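Local coordinates for nematode fatty acid retinoid binding protein (Necator americanus, PDB 4XCP) that binds lipids, holding palmitic acid within an all-helical fold, and probably carries fatty acids and retinol as a secreted protein, at residues 23-35 with 153-166. Sequence-based numbering, arbitrary orientation.
With PLM (palmitic acid), chain B.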
# COMPACT_ATOMS: atom_id res chain seq x y z
N ALA A 23 -14.00 -5.22 3.18
CA ALA A 23 -13.30 -6.32 3.88
C ALA A 23 -12.50 -7.21 2.90
O ALA A 23 -11.38 -7.60 3.22
CB ALA A 23 -14.32 -7.17 4.65
N ASP A 24 -13.04 -7.48 1.70
CA ASP A 24 -12.37 -8.32 0.70
C ASP A 24 -11.16 -7.60 0.06
O ASP A 24 -10.28 -8.28 -0.45
CB ASP A 24 -13.36 -8.91 -0.34
CG ASP A 24 -14.26 -7.92 -1.07
OD1 ASP A 24 -14.36 -6.75 -0.63
OD2 ASP A 24 -14.92 -8.34 -2.06
N TYR A 25 -11.09 -6.25 0.14
CA TYR A 25 -9.91 -5.53 -0.33
C TYR A 25 -8.88 -5.55 0.81
O TYR A 25 -7.70 -5.72 0.55
CB TYR A 25 -10.23 -4.09 -0.77
CG TYR A 25 -9.00 -3.31 -1.21
CD1 TYR A 25 -8.51 -3.42 -2.51
CD2 TYR A 25 -8.33 -2.47 -0.33
CE1 TYR A 25 -7.38 -2.70 -2.92
CE2 TYR A 25 -7.20 -1.75 -0.72
CZ TYR A 25 -6.74 -1.86 -2.02
OH TYR A 25 -5.63 -1.15 -2.40
N ARG A 26 -9.33 -5.37 2.08
CA ARG A 26 -8.47 -5.45 3.27
C ARG A 26 -7.82 -6.86 3.35
O ARG A 26 -6.65 -6.97 3.71
CB ARG A 26 -9.26 -5.11 4.55
CG ARG A 26 -9.35 -3.60 4.83
CD ARG A 26 -10.70 -3.16 5.37
NE ARG A 26 -11.05 -3.99 6.48
CZ ARG A 26 -12.26 -4.35 6.86
NH1 ARG A 26 -13.34 -3.82 6.28
NH2 ARG A 26 -12.42 -5.18 7.87
N ASP A 27 -8.54 -7.92 2.94
CA ASP A 27 -8.00 -9.30 2.89
C ASP A 27 -6.83 -9.47 1.90
O ASP A 27 -6.05 -10.41 2.06
CB ASP A 27 -9.10 -10.30 2.53
CG ASP A 27 -10.11 -10.55 3.64
OD1 ASP A 27 -9.78 -10.28 4.80
OD2 ASP A 27 -11.23 -11.03 3.33
N LEU A 28 -6.70 -8.55 0.91
CA LEU A 28 -5.63 -8.58 -0.09
C LEU A 28 -4.40 -7.87 0.43
O LEU A 28 -3.33 -7.95 -0.19
CB LEU A 28 -6.08 -7.86 -1.39
CG LEU A 28 -7.32 -8.39 -2.12
CD1 LEU A 28 -7.59 -7.55 -3.37
CD2 LEU A 28 -7.18 -9.87 -2.51
N MSE A 29 -4.55 -7.11 1.53
CA MSE A 29 -3.43 -6.36 2.07
C MSE A 29 -2.61 -7.22 3.02
O MSE A 29 -3.19 -8.02 3.76
CB MSE A 29 -3.91 -5.10 2.82
CG MSE A 29 -4.67 -4.10 1.96
SE MSE A 29 -5.41 -2.66 3.14
CE MSE A 29 -3.83 -2.26 4.12
N PRO A 30 -1.26 -7.06 3.05
CA PRO A 30 -0.46 -7.84 4.01
C PRO A 30 -0.88 -7.52 5.45
O PRO A 30 -1.34 -6.40 5.70
CB PRO A 30 1.00 -7.49 3.68
CG PRO A 30 0.96 -6.36 2.78
CD PRO A 30 -0.42 -6.16 2.23
N PRO A 31 -0.80 -8.51 6.37
CA PRO A 31 -1.29 -8.29 7.75
C PRO A 31 -0.71 -7.09 8.50
O PRO A 31 -1.45 -6.43 9.23
CB PRO A 31 -0.97 -9.63 8.46
CG PRO A 31 0.05 -10.32 7.57
CD PRO A 31 -0.32 -9.90 6.18
N GLU A 32 0.59 -6.79 8.31
CA GLU A 32 1.27 -5.65 8.96
C GLU A 32 0.62 -4.33 8.54
O GLU A 32 0.42 -3.46 9.38
CB GLU A 32 2.78 -5.63 8.60
CG GLU A 32 3.55 -6.87 9.02
CD GLU A 32 3.40 -8.13 8.18
OE1 GLU A 32 3.03 -8.03 6.98
OE2 GLU A 32 3.64 -9.23 8.73
N ALA A 33 0.28 -4.20 7.24
CA ALA A 33 -0.38 -3.02 6.68
C ALA A 33 -1.81 -2.92 7.23
O ALA A 33 -2.22 -1.85 7.69
CB ALA A 33 -0.39 -3.09 5.15
N ARG A 34 -2.56 -4.03 7.20
CA ARG A 34 -3.91 -4.11 7.76
C ARG A 34 -3.90 -3.71 9.25
O ARG A 34 -4.71 -2.88 9.66
CB ARG A 34 -4.43 -5.56 7.66
CG ARG A 34 -5.47 -5.78 6.60
CD ARG A 34 -5.95 -7.22 6.70
NE ARG A 34 -5.08 -8.12 5.95
CZ ARG A 34 -4.72 -9.33 6.34
NH1 ARG A 34 -5.14 -9.82 7.50
NH2 ARG A 34 -3.94 -10.08 5.57
N ASP A 35 -2.99 -4.30 10.06
CA ASP A 35 -2.92 -4.00 11.48
C ASP A 35 -2.51 -2.57 11.76
O ASP A 35 -3.05 -1.97 12.69
CB ASP A 35 -2.07 -5.02 12.25
CG ASP A 35 -2.90 -6.21 12.70
OD1 ASP A 35 -4.12 -6.05 12.87
OD2 ASP A 35 -2.32 -7.31 12.86
N PHE A 153 3.37 -12.98 1.03
CA PHE A 153 1.92 -12.82 1.23
C PHE A 153 1.27 -12.32 -0.05
O PHE A 153 0.24 -12.85 -0.46
CB PHE A 153 1.60 -11.87 2.42
CG PHE A 153 0.11 -11.68 2.59
CD1 PHE A 153 -0.63 -12.55 3.39
CD2 PHE A 153 -0.57 -10.68 1.91
CE1 PHE A 153 -2.02 -12.41 3.51
CE2 PHE A 153 -1.95 -10.54 2.03
CZ PHE A 153 -2.66 -11.40 2.82
N LEU A 154 1.86 -11.27 -0.66
CA LEU A 154 1.35 -10.68 -1.89
C LEU A 154 1.44 -11.64 -3.07
O LEU A 154 0.49 -11.75 -3.85
CB LEU A 154 2.02 -9.33 -2.17
CG LEU A 154 1.61 -8.16 -1.23
CD1 LEU A 154 2.47 -6.93 -1.50
CD2 LEU A 154 0.12 -7.80 -1.39
N ALA A 155 2.56 -12.38 -3.18
CA ALA A 155 2.74 -13.39 -4.23
C ALA A 155 1.62 -14.43 -4.15
O ALA A 155 1.04 -14.78 -5.18
CB ALA A 155 4.09 -14.08 -4.07
N LYS A 156 1.27 -14.88 -2.92
CA LYS A 156 0.19 -15.84 -2.66
C LYS A 156 -1.19 -15.27 -3.05
O LYS A 156 -1.99 -15.97 -3.65
CB LYS A 156 0.21 -16.27 -1.18
CG LYS A 156 -0.57 -17.55 -0.91
CD LYS A 156 -0.62 -17.89 0.57
CE LYS A 156 -1.52 -19.07 0.85
NZ LYS A 156 -1.53 -19.42 2.29
N VAL A 157 -1.45 -13.99 -2.75
CA VAL A 157 -2.68 -13.28 -3.14
C VAL A 157 -2.85 -13.32 -4.67
O VAL A 157 -3.96 -13.55 -5.18
CB VAL A 157 -2.70 -11.84 -2.53
CG1 VAL A 157 -3.63 -10.90 -3.29
CG2 VAL A 157 -3.07 -11.89 -1.06
N PHE A 158 -1.74 -13.13 -5.40
CA PHE A 158 -1.72 -13.17 -6.86
C PHE A 158 -1.85 -14.59 -7.39
O PHE A 158 -2.75 -14.86 -8.17
CB PHE A 158 -0.47 -12.48 -7.44
CG PHE A 158 -0.32 -11.02 -7.08
CD1 PHE A 158 -1.38 -10.12 -7.27
CD2 PHE A 158 0.90 -10.51 -6.66
CE1 PHE A 158 -1.24 -8.77 -6.94
CE2 PHE A 158 1.05 -9.16 -6.35
CZ PHE A 158 -0.03 -8.30 -6.46
N GLU A 159 -0.99 -15.51 -6.93
CA GLU A 159 -0.94 -16.92 -7.35
C GLU A 159 -2.17 -17.76 -7.02
O GLU A 159 -2.53 -18.61 -7.83
CB GLU A 159 0.32 -17.61 -6.78
CG GLU A 159 1.62 -17.18 -7.45
CD GLU A 159 1.73 -17.50 -8.93
OE1 GLU A 159 1.19 -18.55 -9.36
OE2 GLU A 159 2.36 -16.71 -9.67
N SER A 160 -2.80 -17.55 -5.84
CA SER A 160 -3.98 -18.30 -5.40
C SER A 160 -5.25 -17.99 -6.19
O SER A 160 -6.23 -18.73 -6.06
CB SER A 160 -4.26 -18.04 -3.93
OG SER A 160 -4.62 -16.68 -3.75
N GLY A 161 -5.27 -16.87 -6.90
CA GLY A 161 -6.46 -16.42 -7.61
C GLY A 161 -7.30 -15.46 -6.77
O GLY A 161 -8.36 -15.01 -7.21
N LYS A 162 -6.82 -15.14 -5.55
CA LYS A 162 -7.49 -14.22 -4.62
C LYS A 162 -7.65 -12.81 -5.21
O LYS A 162 -8.74 -12.24 -5.14
CB LYS A 162 -6.78 -14.19 -3.26
CG LYS A 162 -7.65 -13.69 -2.12
CD LYS A 162 -6.94 -13.78 -0.77
CE LYS A 162 -7.78 -13.26 0.37
NZ LYS A 162 -8.90 -14.18 0.72
N ALA A 163 -6.58 -12.28 -5.84
CA ALA A 163 -6.64 -10.95 -6.47
C ALA A 163 -7.62 -10.96 -7.66
O ALA A 163 -8.39 -10.01 -7.81
CB ALA A 163 -5.25 -10.51 -6.93
N ALA A 164 -7.60 -12.03 -8.48
CA ALA A 164 -8.48 -12.17 -9.65
C ALA A 164 -9.94 -12.25 -9.24
O ALA A 164 -10.77 -11.61 -9.86
CB ALA A 164 -8.08 -13.38 -10.48
N LYS A 165 -10.25 -13.01 -8.16
CA LYS A 165 -11.60 -13.14 -7.59
C LYS A 165 -12.14 -11.76 -7.20
O LYS A 165 -13.25 -11.42 -7.58
CB LYS A 165 -11.59 -14.06 -6.36
CG LYS A 165 -12.13 -15.46 -6.60
CD LYS A 165 -11.89 -16.39 -5.40
CE LYS A 165 -10.59 -17.17 -5.50
NZ LYS A 165 -10.19 -17.75 -4.19
N PHE A 166 -11.34 -10.95 -6.48
CA PHE A 166 -11.75 -9.60 -6.09
C PHE A 166 -11.96 -8.68 -7.30
O PHE A 166 -12.98 -8.00 -7.37
CB PHE A 166 -10.73 -8.96 -5.12
CG PHE A 166 -11.09 -7.54 -4.76
CD1 PHE A 166 -12.09 -7.27 -3.82
CD2 PHE A 166 -10.46 -6.47 -5.38
CE1 PHE A 166 -12.45 -5.95 -3.51
CE2 PHE A 166 -10.83 -5.15 -5.07
CZ PHE A 166 -11.82 -4.91 -4.15
C1 PLM B . -4.52 1.57 1.02
O1 PLM B . -3.89 1.49 2.15
O2 PLM B . -4.05 1.18 -0.04
C2 PLM B . -5.90 2.16 1.13
C3 PLM B . -6.32 2.65 2.51
C4 PLM B . -5.82 4.04 2.86
C5 PLM B . -6.22 4.52 4.24
C6 PLM B . -5.90 5.98 4.52
C7 PLM B . -4.90 6.22 5.64
C8 PLM B . -3.48 5.93 5.24
C9 PLM B . -2.48 6.06 6.33
CA PLM B . -1.48 4.94 6.37
CB PLM B . -0.14 5.18 5.70
CC PLM B . 0.88 4.05 5.92
CD PLM B . 0.68 2.77 5.09
CE PLM B . -0.47 1.86 5.54
CF PLM B . -0.55 0.53 4.85
CG PLM B . -1.28 0.53 3.52
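Leu28 is the apolar centre of this contact. Its CD2 sits at the junction of two helices of the 153-166 segment, 3.8 Å from Val157 CG1 on one and touching Lys162 CG on the other, while CD1 lies further along helix 162-167, 3.7 Å from Phe166 CD2. With CG anti to its carbonyl carbon (chi1 -59°), the side chain turns back toward the other segment although its CB points away.

Two phenylalanines carry the aromatic contacts. Over one face of the Phe153 ring sits Pro31 CD, a CH-pi contact 4.0 Å from the ring centroid. The edge of that ring looks onto the Asp27 and Leu28 carbonyl oxygens, and Pro30 CB packs against CD2. Phe166 has Tyr25 CA over one face, and Tyr25 CB comes within 3.8 Å of its CZ; the two rings meet obliquely, their planes 54° apart. The Asp24 carboxylate stands at the edge of Phe166, almost perpendicular to the ring (85°), and its OD2 makes a salt bridge with Lys122.

No hydrogen bond joins the two segments. Within 23-35, however, Arg34 grips Met29 O side-on, through NE (2.9 Å) and NH2 (2.8 Å), which fixes the guanidinium so that NH2 lies 3.3 Å from Phe153 CZ. On the other segment, Ser160 OG accepts from Lys162 N in an ST turn at the bend between helices.

Facing one of the two bound palmitic acids, Ala33 CB and selenomethionine Met29 CE touch the tail end of its chain, at CF and CG. The contact thus brings the turn between helices 23-26 and 31-39 against the C-terminal pair 152-159 and 162-167. Helix 122-138 lies alongside, its Val129 touching Tyr25 and Leu28, and Phe147 of helix 141-150 meets Leu154.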